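Local coordinates for probable hydrogenase nickel incorporation protein hypB (PDB 2HF9) that probably hydrolyses GTP slowly to drive nickel insertion during maturation of [NiFe] hydrogenases, working as a homodimer of P-loop GTPases, at residues Ala21-Arg24 with Leu25-Asn29; Asn29-Leu32 with Leu33-His36; Lys186-Asn189 with Asp190-Ile194. All blocks are in the same frame, centred on the assembly; numbering follows the deposited sequence.

Contact 1: residues Ala21-Arg24 with Leu25-Asn29; sequences ANKR and LADKN
Asn-22 O receives the amide of Ala-26 at 2.8 Å, N to O, the shortest of four successive i to i+4 bonds that wind this part of the N-terminal alpha-helix. The other three, from Leu-25 N, Asp-27 N and Lys-28 N to the carbonyls of Ala-21, Lys-23 and Arg-24, are a little longer. The close side of the turn is built from Asn-22, Leu-25 and Ala-26. The methyl CB of Ala-26 rests 3.4 Å from Asn-22 O, and Leu-25 CG approaches Ala-21 O at 3.4 Å. Asn-22 turns its amide out of the helix: its CG stands anti to the backbone N (chi1 -176°), and OD1 takes the amide of Ala-104 while ND2 donates to the carbonyl of Asp-137. The solvent side is looser among Lys-23, Asp-27 and Arg-24. Lys-23 bends at chi2, chi3 and chi4, and its CD lies 3.8 Å from Asp-27 OD2, but the charges do not join: Lys-23 NZ and Asp-27 OD1 stay 5.8 Å apart. Asp-27 instead makes a salt bridge to Arg-30 through OD1. Arg-24 folds back along the helix until one guanidinium face lies over Ala-21 CA, offset toward the rim. Lys-28 is close only at its base, CG 3.2 Å from Arg-24 O, and its chain then leads away. The buried side of helix 18-35 packs on helix 104-111, where Leu-25 touches Ala-104 and the zinc ligand His-105 and Ala-26 also meets Ala-104, while the loop carrying Phe-136 and Asp-137 borders Asn-22 and Ala-26.

Contact 2: residues Asn29-Leu32 with Leu33-His36; sequences NRKL and LNKH
Arg-30 O accepts the amide of Asn-34 at 2.8 Å, N to O, with a nearly straight N-H...O angle of 164°. This is an i to i+4 bond in the closing turns of the N-terminal alpha-helix, which leads through a short loop into strand 39-45 of the P-loop GTPase fold. Leu-33 N to Asn-29 O and Lys-35 N to Lys-31 O repeat the pattern, but the last bond, His-36 N to Leu-32 O, is weak at 3.3 Å, as His-36 leaves helical geometry. A first torsion that sets Asn-34 CG anti to its own carbonyl carbon (chi1 -72°) brings this atom to 3.2 Å from Arg-30 O, and Asn-34 OD1 takes a hydrogen bond from His-141 NE2. Arg-30 reaches away from this turn, its guanidinium held by a salt bridge to Asp-137 and by the carbonyl of Thr-140. On the exposed side the chains of Lys-31 and Lys-35 cross at about a right angle, Lys-31 CD to Lys-35 CD 3.7 Å. Their ammonium groups are kept 5.8 Å apart, Lys-31 NZ to Lys-35 NZ. Leu-33 lies on the buried side, with CG 3.2 Å from Asn-29 O and its side chain against Leu-111 of helix 104-111 and Val-38. Without the branched end of Leu-33, as with an alanine here, a gap would probably open between this helix, Leu-111 and Val-38. The imidazole of His-36, whose ND1 bonds to Asp-117, presents its edge to Leu-32: Leu-32 CD1 lies in the ring plane, 3.8 Å from His-36 CD2.

Contact 3: residues Lys186-Asn189 with Asp190-Ile194; sequences KMEN and DAKRI
Lys-186 and Asp-190 are joined by a salt bridge one turn apart, NZ to OD1 2.7 Å, the lysine meeting the syn lone pair of that oxygen. The aspartate's other oxygen is gripped by Arg-193, NH2 to OD2 2.7 Å, coming from above the carboxylate plane, 38° out of it. One carboxylate thus holds two cations whose nitrogens, Lys-186 NZ and Arg-193 NH2, remain 6.1 Å apart. Lys-186 reaches it with CG anti to the backbone N (chi1 177°) and a bend only at chi4; its ammonium also bridges to Glu-157 and Asp-154, a cluster of acids likely to stabilise its charge. A looser pairing lies along another side of the helix: Glu-188 and Lys-192 run side by side, their OE2 and NZ 4.0 Å apart, beyond a salt bridge. Backbone bonds form four i to i+4 links, from Asp-190 N to Lys-186 O through Arg-193 N to Asn-189 O. Apolar packing sets the inner side, where Met-187 and Ala-191 lean on the sheet. Helix 184-194, in the beta-alpha-beta crossover joining parallel strands 168-172 and 199-202, packs on both through Ile-169, Ile-171 and Val-200, while Ile-194 meets Pro-160 and Met-163 of helix 160-163.

How the contacts relate
Contacts 1 and 2 are successive parts of helix 18-35, sharing Asn-29, with centres 11 Å apart; contact 3 belongs to helix 184-194, its centre about 31 and 33 Å from their centres and on the opposite side of the chain's centre from contact 2. All are partly buried, each with an inner face and a solvent side. The first two rest on helix 104-111, close to the zinc site in contact 1 and at the helix end in contact 2, and send amide and guanidinium groups to neighbouring loops. Contact 3 instead packs on the edge of the parallel sheet and alone closes salt bridges between its own side chains, anchored to further acids.

Contact 1: residues Ala21-Arg24 with Leu25-Asn29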
ATOM      1  N   ALA A  21      -2.591 -25.800   0.687  1.00 28.63           N
ATOM      2  CA  ALA A  21      -1.610 -26.089   1.729  1.00 27.59           C
ATOM      3  C   ALA A  21      -1.661 -25.047   2.851  1.00 26.82           C
ATOM      4  O   ALA A  21      -1.534 -25.390   4.027  1.00 26.66           O
ATOM      5  CB  ALA A  21      -0.213 -26.166   1.133  1.00 27.70           C
ATOM      6  N   ASN A  22      -1.845 -23.782   2.476  1.00 25.89           N
ATOM      7  CA  ASN A  22      -1.992 -22.697   3.446  1.00 24.86           C
ATOM      8  C   ASN A  22      -3.210 -22.887   4.348  1.00 24.41           C
ATOM      9  O   ASN A  22      -3.116 -22.709   5.563  1.00 24.00           O
ATOM     10  CB  ASN A  22      -2.065 -21.336   2.747  1.00 24.63           C
ATOM     11  CG  ASN A  22      -2.111 -20.178   3.734  1.00 24.06           C
ATOM     12  OD1 ASN A  22      -1.100 -19.825   4.342  1.00 22.89           O
ATOM     13  ND2 ASN A  22      -3.291 -19.587   3.900  1.00 23.08           N
ATOM     14  N   LYS A  23      -4.341 -23.255   3.744  1.00 24.06           N
ATOM     15  CA  LYS A  23      -5.597 -23.471   4.476  1.00 24.01           C
ATOM     16  C   LYS A  23      -5.465 -24.578   5.524  1.00 23.43           C
ATOM     17  O   LYS A  23      -5.958 -24.430   6.645  1.00 23.39           O
ATOM     18  CB  LYS A  23      -6.758 -23.749   3.502  1.00 24.27           C
ATOM     19  CG  LYS A  23      -8.111 -24.125   4.145  1.00 25.42           C
ATOM     20  CD  LYS A  23      -8.634 -23.101   5.168  1.00 27.48           C
ATOM     21  CE  LYS A  23      -9.280 -21.881   4.524  1.00 28.68           C
ATOM     22  NZ  LYS A  23      -8.293 -20.818   4.173  1.00 29.09           N
ATOM     23  N   ARG A  24      -4.791 -25.669   5.161  1.00 22.90           N
ATOM     24  CA  ARG A  24      -4.493 -26.754   6.102  1.00 22.37           C
ATOM     25  C   ARG A  24      -3.721 -26.234   7.314  1.00 21.43           C
ATOM     26  O   ARG A  24      -4.043 -26.571   8.454  1.00 21.13           O
ATOM     27  CB  ARG A  24      -3.684 -27.873   5.428  1.00 22.52           C
ATOM     28  CG  ARG A  24      -4.417 -28.651   4.336  1.00 23.26           C
ATOM     29  CD  ARG A  24      -3.721 -29.983   4.022  1.00 23.37           C
ATOM     30  NE  ARG A  24      -2.275 -29.847   3.819  1.00 26.23           N
ATOM     31  CZ  ARG A  24      -1.675 -29.775   2.630  1.00 26.81           C
ATOM     32  NH1 ARG A  24      -2.384 -29.824   1.508  1.00 27.62           N
ATOM     33  NH2 ARG A  24      -0.356 -29.653   2.563  1.00 26.58           N
ATOM     34  N   LEU A  25      -2.709 -25.407   7.056  1.00 20.33           N
ATOM     35  CA  LEU A  25      -1.865 -24.869   8.117  1.00 19.34           C
ATOM     36  C   LEU A  25      -2.607 -23.833   8.957  1.00 18.77           C
ATOM     37  O   LEU A  25      -2.398 -23.745  10.166  1.00 18.25           O
ATOM     38  CB  LEU A  25      -0.571 -24.285   7.541  1.00 19.35           C
ATOM     39  CG  LEU A  25       0.389 -25.279   6.876  1.00 19.08           C
ATOM     40  CD1 LEU A  25       1.680 -24.587   6.488  1.00 18.57           C
ATOM     41  CD2 LEU A  25       0.681 -26.476   7.781  1.00 19.19           C
ATOM     42  N   ALA A  26      -3.475 -23.062   8.302  1.00 18.36           N
ATOM     43  CA  ALA A  26      -4.330 -22.087   8.981  1.00 18.15           C
ATOM     44  C   ALA A  26      -5.278 -22.760   9.971  1.00 18.08           C
ATOM     45  O   ALA A  26      -5.448 -22.287  11.096  1.00 18.05           O
ATOM     46  CB  ALA A  26      -5.114 -21.273   7.965  1.00 18.11           C
ATOM     47  N   ASP A  27      -5.884 -23.869   9.555  1.00 18.12           N
ATOM     48  CA  ASP A  27      -6.796 -24.620  10.418  1.00 18.28           C
ATOM     49  C   ASP A  27      -6.061 -25.218  11.608  1.00 17.95           C
ATOM     50  O   ASP A  27      -6.596 -25.251  12.716  1.00 18.14           O
ATOM     51  CB  ASP A  27      -7.532 -25.706   9.628  1.00 18.62           C
ATOM     52  CG  ASP A  27      -8.629 -25.143   8.737  1.00 19.97           C
ATOM     53  OD1 ASP A  27      -9.087 -24.003   8.980  1.00 20.88           O
ATOM     54  OD2 ASP A  27      -9.038 -25.845   7.786  1.00 21.65           O
ATOM     55  N   LYS A  28      -4.832 -25.673  11.370  1.00 17.65           N
ATOM     56  CA  LYS A  28      -3.962 -26.193  12.425  1.00 17.34           C
ATOM     57  C   LYS A  28      -3.559 -25.103  13.423  1.00 16.86           C
ATOM     58  O   LYS A  28      -3.529 -25.345  14.635  1.00 16.53           O
ATOM     59  CB  LYS A  28      -2.731 -26.866  11.818  1.00 17.44           C
ATOM     60  CG  LYS A  28      -3.075 -28.136  11.046  1.00 18.24           C
ATOM     61  CD  LYS A  28      -1.879 -28.719  10.315  1.00 18.99           C
ATOM     62  CE  LYS A  28      -2.301 -29.940   9.499  1.00 20.25           C
ATOM     63  NZ  LYS A  28      -2.764 -31.074  10.360  1.00 20.42           N
ATOM     64  N   ASN A  29      -3.264 -23.910  12.904  1.00 16.43           N
ATOM     65  CA  ASN A  29      -2.993 -22.736  13.734  1.00 16.25           C
ATOM     66  C   ASN A  29      -4.181 -22.394  14.630  1.00 16.23           C
ATOM     67  O   ASN A  29      -4.003 -22.167  15.825  1.00 15.95           O
ATOM     68  CB  ASN A  29      -2.630 -21.513  12.877  1.00 15.77           C
ATOM     69  CG  ASN A  29      -1.300 -21.662  12.147  1.00 15.90           C
ATOM     70  OD1 ASN A  29      -0.527 -22.595  12.393  1.00 14.55           O
ATOM     71  ND2 ASN A  29      -1.029 -20.726  11.237  1.00 14.57           N
TER

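Contact 2: residues Asn29-Leu32 with Leu33-His36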
ATOM      1  N   ASN A  29      -3.264 -23.910  12.904  1.00 16.43           N
ATOM      2  CA  ASN A  29      -2.993 -22.736  13.734  1.00 16.25           C
ATOM      3  C   ASN A  29      -4.181 -22.394  14.630  1.00 16.23           C
ATOM      4  O   ASN A  29      -4.003 -22.167  15.825  1.00 15.95           O
ATOM      5  CB  ASN A  29      -2.630 -21.513  12.877  1.00 15.77           C
ATOM      6  CG  ASN A  29      -1.300 -21.662  12.147  1.00 15.90           C
ATOM      7  OD1 ASN A  29      -0.527 -22.595  12.393  1.00 14.55           O
ATOM      8  ND2 ASN A  29      -1.029 -20.726  11.237  1.00 14.57           N
ATOM      9  N   ARG A  30      -5.384 -22.357  14.046  1.00 16.48           N
ATOM     10  CA  ARG A  30      -6.612 -22.054  14.793  1.00 17.01           C
ATOM     11  C   ARG A  30      -6.878 -23.076  15.893  1.00 16.84           C
ATOM     12  O   ARG A  30      -7.232 -22.708  17.011  1.00 16.69           O
ATOM     13  CB  ARG A  30      -7.829 -21.963  13.864  1.00 16.99           C
ATOM     14  CG  ARG A  30      -8.313 -20.538  13.600  1.00 18.13           C
ATOM     15  CD  ARG A  30      -9.547 -20.499  12.701  1.00 17.94           C
ATOM     16  NE  ARG A  30      -9.310 -21.173  11.424  1.00 19.95           N
ATOM     17  CZ  ARG A  30      -8.809 -20.588  10.338  1.00 20.11           C
ATOM     18  NH1 ARG A  30      -8.495 -19.299  10.346  1.00 19.87           N
ATOM     19  NH2 ARG A  30      -8.629 -21.299   9.236  1.00 20.14           N
ATOM     20  N   LYS A  31      -6.693 -24.353  15.567  1.00 16.94           N
ATOM     21  CA  LYS A  31      -6.834 -25.430  16.542  1.00 17.25           C
ATOM     22  C   LYS A  31      -5.837 -25.281  17.697  1.00 16.96           C
ATOM     23  O   LYS A  31      -6.214 -25.416  18.864  1.00 16.76           O
ATOM     24  CB  LYS A  31      -6.749 -26.803  15.839  1.00 17.68           C
ATOM     25  CG  LYS A  31      -6.571 -28.069  16.718  1.00 19.35           C
ATOM     26  CD  LYS A  31      -7.304 -28.063  18.074  1.00 21.74           C
ATOM     27  CE  LYS A  31      -8.770 -27.669  17.992  1.00 22.79           C
ATOM     28  NZ  LYS A  31      -9.147 -26.886  19.205  1.00 23.21           N
ATOM     29  N   LEU A  32      -4.582 -24.969  17.375  1.00 16.78           N
ATOM     30  CA  LEU A  32      -3.557 -24.748  18.396  1.00 16.55           C
ATOM     31  C   LEU A  32      -3.921 -23.573  19.305  1.00 16.40           C
ATOM     32  O   LEU A  32      -3.784 -23.657  20.528  1.00 16.31           O
ATOM     33  CB  LEU A  32      -2.177 -24.534  17.757  1.00 16.43           C
ATOM     34  CG  LEU A  32      -0.994 -24.188  18.676  1.00 16.74           C
ATOM     35  CD1 LEU A  32      -0.624 -25.348  19.600  1.00 16.36           C
ATOM     36  CD2 LEU A  32       0.219 -23.740  17.861  1.00 16.74           C
ATOM     37  N   LEU A  33      -4.387 -22.485  18.698  1.00 16.27           N
ATOM     38  CA  LEU A  33      -4.808 -21.302  19.444  1.00 16.16           C
ATOM     39  C   LEU A  33      -6.005 -21.602  20.353  1.00 16.22           C
ATOM     40  O   LEU A  33      -5.994 -21.231  21.531  1.00 16.15           O
ATOM     41  CB  LEU A  33      -5.123 -20.145  18.489  1.00 16.15           C
ATOM     42  CG  LEU A  33      -3.941 -19.571  17.697  1.00 15.95           C
ATOM     43  CD1 LEU A  33      -4.445 -18.753  16.526  1.00 16.28           C
ATOM     44  CD2 LEU A  33      -3.005 -18.744  18.567  1.00 16.33           C
ATOM     45  N   ASN A  34      -7.013 -22.287  19.806  1.00 16.31           N
ATOM     46  CA  ASN A  34      -8.211 -22.681  20.566  1.00 16.68           C
ATOM     47  C   ASN A  34      -7.893 -23.587  21.753  1.00 16.93           C
ATOM     48  O   ASN A  34      -8.512 -23.478  22.816  1.00 16.83           O
ATOM     49  CB  ASN A  34      -9.241 -23.360  19.657  1.00 16.67           C
ATOM     50  CG  ASN A  34      -9.923 -22.385  18.708  1.00 16.74           C
ATOM     51  OD1 ASN A  34     -10.035 -21.194  18.993  1.00 16.54           O
ATOM     52  ND2 ASN A  34     -10.390 -22.896  17.573  1.00 17.26           N
ATOM     53  N   LYS A  35      -6.921 -24.470  21.549  1.00 17.08           N
ATOM     54  CA  LYS A  35      -6.428 -25.396  22.560  1.00 17.33           C
ATOM     55  C   LYS A  35      -5.875 -24.640  23.766  1.00 17.06           C
ATOM     56  O   LYS A  35      -6.033 -25.072  24.909  1.00 16.74           O
ATOM     57  CB  LYS A  35      -5.325 -26.251  21.938  1.00 17.60           C
ATOM     58  CG  LYS A  35      -5.409 -27.744  22.198  1.00 19.42           C
ATOM     59  CD  LYS A  35      -4.987 -28.540  20.945  1.00 21.06           C
ATOM     60  CE  LYS A  35      -3.661 -28.036  20.347  1.00 22.24           C
ATOM     61  NZ  LYS A  35      -3.564 -28.234  18.858  1.00 22.31           N
ATOM     62  N   HIS A  36      -5.242 -23.498  23.496  1.00 16.88           N
ATOM     63  CA  HIS A  36      -4.640 -22.671  24.537  1.00 16.84           C
ATOM     64  C   HIS A  36      -5.456 -21.425  24.887  1.00 16.37           C
ATOM     65  O   HIS A  36      -4.981 -20.559  25.625  1.00 16.27           O
ATOM     66  CB  HIS A  36      -3.211 -22.293  24.149  1.00 17.25           C
ATOM     67  CG  HIS A  36      -2.294 -23.468  24.029  1.00 18.61           C
ATOM     68  ND1 HIS A  36      -1.739 -24.093  25.125  1.00 20.32           N
ATOM     69  CD2 HIS A  36      -1.843 -24.141  22.944  1.00 19.97           C
ATOM     70  CE1 HIS A  36      -0.980 -25.096  24.721  1.00 20.09           C
ATOM     71  NE2 HIS A  36      -1.030 -25.149  23.402  1.00 20.16           N
TER

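Contact 3: residues Lys186-Asn189 with Asp190-Ile194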
ATOM      1  N   LYS A 186     -19.388   8.290   2.178  1.00 13.77           N
ATOM      2  CA  LYS A 186     -19.240   7.463   0.979  1.00 13.32           C
ATOM      3  C   LYS A 186     -18.432   6.199   1.277  1.00 12.88           C
ATOM      4  O   LYS A 186     -18.841   5.098   0.913  1.00 12.45           O
ATOM      5  CB  LYS A 186     -18.575   8.249  -0.158  1.00 13.30           C
ATOM      6  CG  LYS A 186     -18.314   7.419  -1.419  1.00 14.65           C
ATOM      7  CD  LYS A 186     -17.321   8.100  -2.344  1.00 17.19           C
ATOM      8  CE  LYS A 186     -16.997   7.234  -3.557  1.00 18.58           C
ATOM      9  NZ  LYS A 186     -16.163   6.041  -3.219  1.00 19.72           N
ATOM     10  N   MET A 187     -17.287   6.364   1.941  1.00 12.39           N
ATOM     11  CA  MET A 187     -16.414   5.229   2.252  1.00 11.96           C
ATOM     12  C   MET A 187     -17.129   4.211   3.138  1.00 11.93           C
ATOM     13  O   MET A 187     -17.029   3.008   2.909  1.00 11.44           O
ATOM     14  CB  MET A 187     -15.122   5.700   2.920  1.00 12.02           C
ATOM     15  CG  MET A 187     -14.268   6.586   2.038  1.00 11.98           C
ATOM     16  SD  MET A 187     -12.770   7.187   2.856  1.00 12.09           S
ATOM     17  CE  MET A 187     -11.736   5.720   2.836  1.00 12.56           C
ATOM     18  N   GLU A 188     -17.852   4.707   4.139  1.00 12.07           N
ATOM     19  CA  GLU A 188     -18.601   3.853   5.057  1.00 12.59           C
ATOM     20  C   GLU A 188     -19.668   3.041   4.316  1.00 12.70           C
ATOM     21  O   GLU A 188     -19.845   1.848   4.586  1.00 12.27           O
ATOM     22  CB  GLU A 188     -19.227   4.692   6.169  1.00 12.41           C
ATOM     23  CG  GLU A 188     -19.988   3.890   7.212  1.00 12.85           C
ATOM     24  CD  GLU A 188     -20.682   4.767   8.235  1.00 13.54           C
ATOM     25  OE1 GLU A 188     -21.015   5.928   7.903  1.00 14.05           O
ATOM     26  OE2 GLU A 188     -20.906   4.287   9.367  1.00 14.38           O
ATOM     27  N   ASN A 189     -20.366   3.694   3.387  1.00 12.96           N
ATOM     28  CA  ASN A 189     -21.345   3.015   2.532  1.00 13.51           C
ATOM     29  C   ASN A 189     -20.713   2.022   1.563  1.00 13.33           C
ATOM     30  O   ASN A 189     -21.253   0.935   1.349  1.00 13.32           O
ATOM     31  CB  ASN A 189     -22.213   4.028   1.783  1.00 14.05           C
ATOM     32  CG  ASN A 189     -23.327   4.568   2.642  1.00 14.93           C
ATOM     33  OD1 ASN A 189     -24.005   3.812   3.338  1.00 18.20           O
ATOM     34  ND2 ASN A 189     -23.518   5.877   2.612  1.00 16.41           N
ATOM     35  N   ASP A 190     -19.564   2.393   0.995  1.00 13.17           N
ATOM     36  CA  ASP A 190     -18.784   1.488   0.150  1.00 13.11           C
ATOM     37  C   ASP A 190     -18.486   0.181   0.885  1.00 12.83           C
ATOM     38  O   ASP A 190     -18.704  -0.902   0.344  1.00 12.46           O
ATOM     39  CB  ASP A 190     -17.459   2.132  -0.286  1.00 13.28           C
ATOM     40  CG  ASP A 190     -17.636   3.242  -1.320  1.00 14.60           C
ATOM     41  OD1 ASP A 190     -16.665   4.000  -1.526  1.00 15.17           O
ATOM     42  OD2 ASP A 190     -18.718   3.361  -1.935  1.00 16.19           O
ATOM     43  N   ALA A 191     -17.987   0.300   2.117  1.00 12.52           N
ATOM     44  CA  ALA A 191     -17.600  -0.852   2.931  1.00 12.45           C
ATOM     45  C   ALA A 191     -18.795  -1.743   3.268  1.00 12.49           C
ATOM     46  O   ALA A 191     -18.719  -2.962   3.138  1.00 12.56           O
ATOM     47  CB  ALA A 191     -16.903  -0.387   4.206  1.00 12.19           C
ATOM     48  N   LYS A 192     -19.892  -1.122   3.700  1.00 12.79           N
ATOM     49  CA  LYS A 192     -21.116  -1.848   4.047  1.00 13.26           C
ATOM     50  C   LYS A 192     -21.711  -2.596   2.846  1.00 13.32           C
ATOM     51  O   LYS A 192     -22.193  -3.721   2.986  1.00 12.88           O
ATOM     52  CB  LYS A 192     -22.159  -0.887   4.605  1.00 13.74           C
ATOM     53  CG  LYS A 192     -21.914  -0.400   6.021  1.00 14.53           C
ATOM     54  CD  LYS A 192     -22.993   0.605   6.397  1.00 17.45           C
ATOM     55  CE  LYS A 192     -22.880   1.058   7.836  1.00 18.85           C
ATOM     56  NZ  LYS A 192     -23.977   2.014   8.165  1.00 21.06           N
ATOM     57  N   ARG A 193     -21.669  -1.957   1.677  1.00 13.39           N
ATOM     58  CA  ARG A 193     -22.250  -2.510   0.452  1.00 13.65           C
ATOM     59  C   ARG A 193     -21.411  -3.662  -0.093  1.00 13.46           C
ATOM     60  O   ARG A 193     -21.950  -4.678  -0.521  1.00 13.32           O
ATOM     61  CB  ARG A 193     -22.414  -1.415  -0.611  1.00 13.76           C
ATOM     62  CG  ARG A 193     -22.931  -1.904  -1.970  1.00 14.32           C
ATOM     63  CD  ARG A 193     -23.023  -0.773  -2.996  1.00 14.47           C
ATOM     64  NE  ARG A 193     -21.720  -0.193  -3.325  1.00 15.33           N
ATOM     65  CZ  ARG A 193     -21.290   0.992  -2.899  1.00 14.92           C
ATOM     66  NH1 ARG A 193     -22.047   1.744  -2.108  1.00 15.43           N
ATOM     67  NH2 ARG A 193     -20.095   1.427  -3.262  1.00 15.42           N
ATOM     68  N   ILE A 194     -20.093  -3.498  -0.070  1.00 13.46           N
ATOM     69  CA  ILE A 194     -19.177  -4.513  -0.594  1.00 13.54           C
ATOM     70  C   ILE A 194     -19.092  -5.727   0.337  1.00 13.43           C
ATOM     71  O   ILE A 194     -19.009  -6.865  -0.128  1.00 13.58           O
ATOM     72  CB  ILE A 194     -17.790  -3.901  -0.913  1.00 13.69           C
ATOM     73  CG1 ILE A 194     -17.918  -2.937  -2.100  1.00 14.30           C
ATOM     74  CG2 ILE A 194     -16.759  -4.986  -1.223  1.00 13.99           C
ATOM     75  CD1 ILE A 194     -16.759  -1.962  -2.270  1.00 14.82           C
TER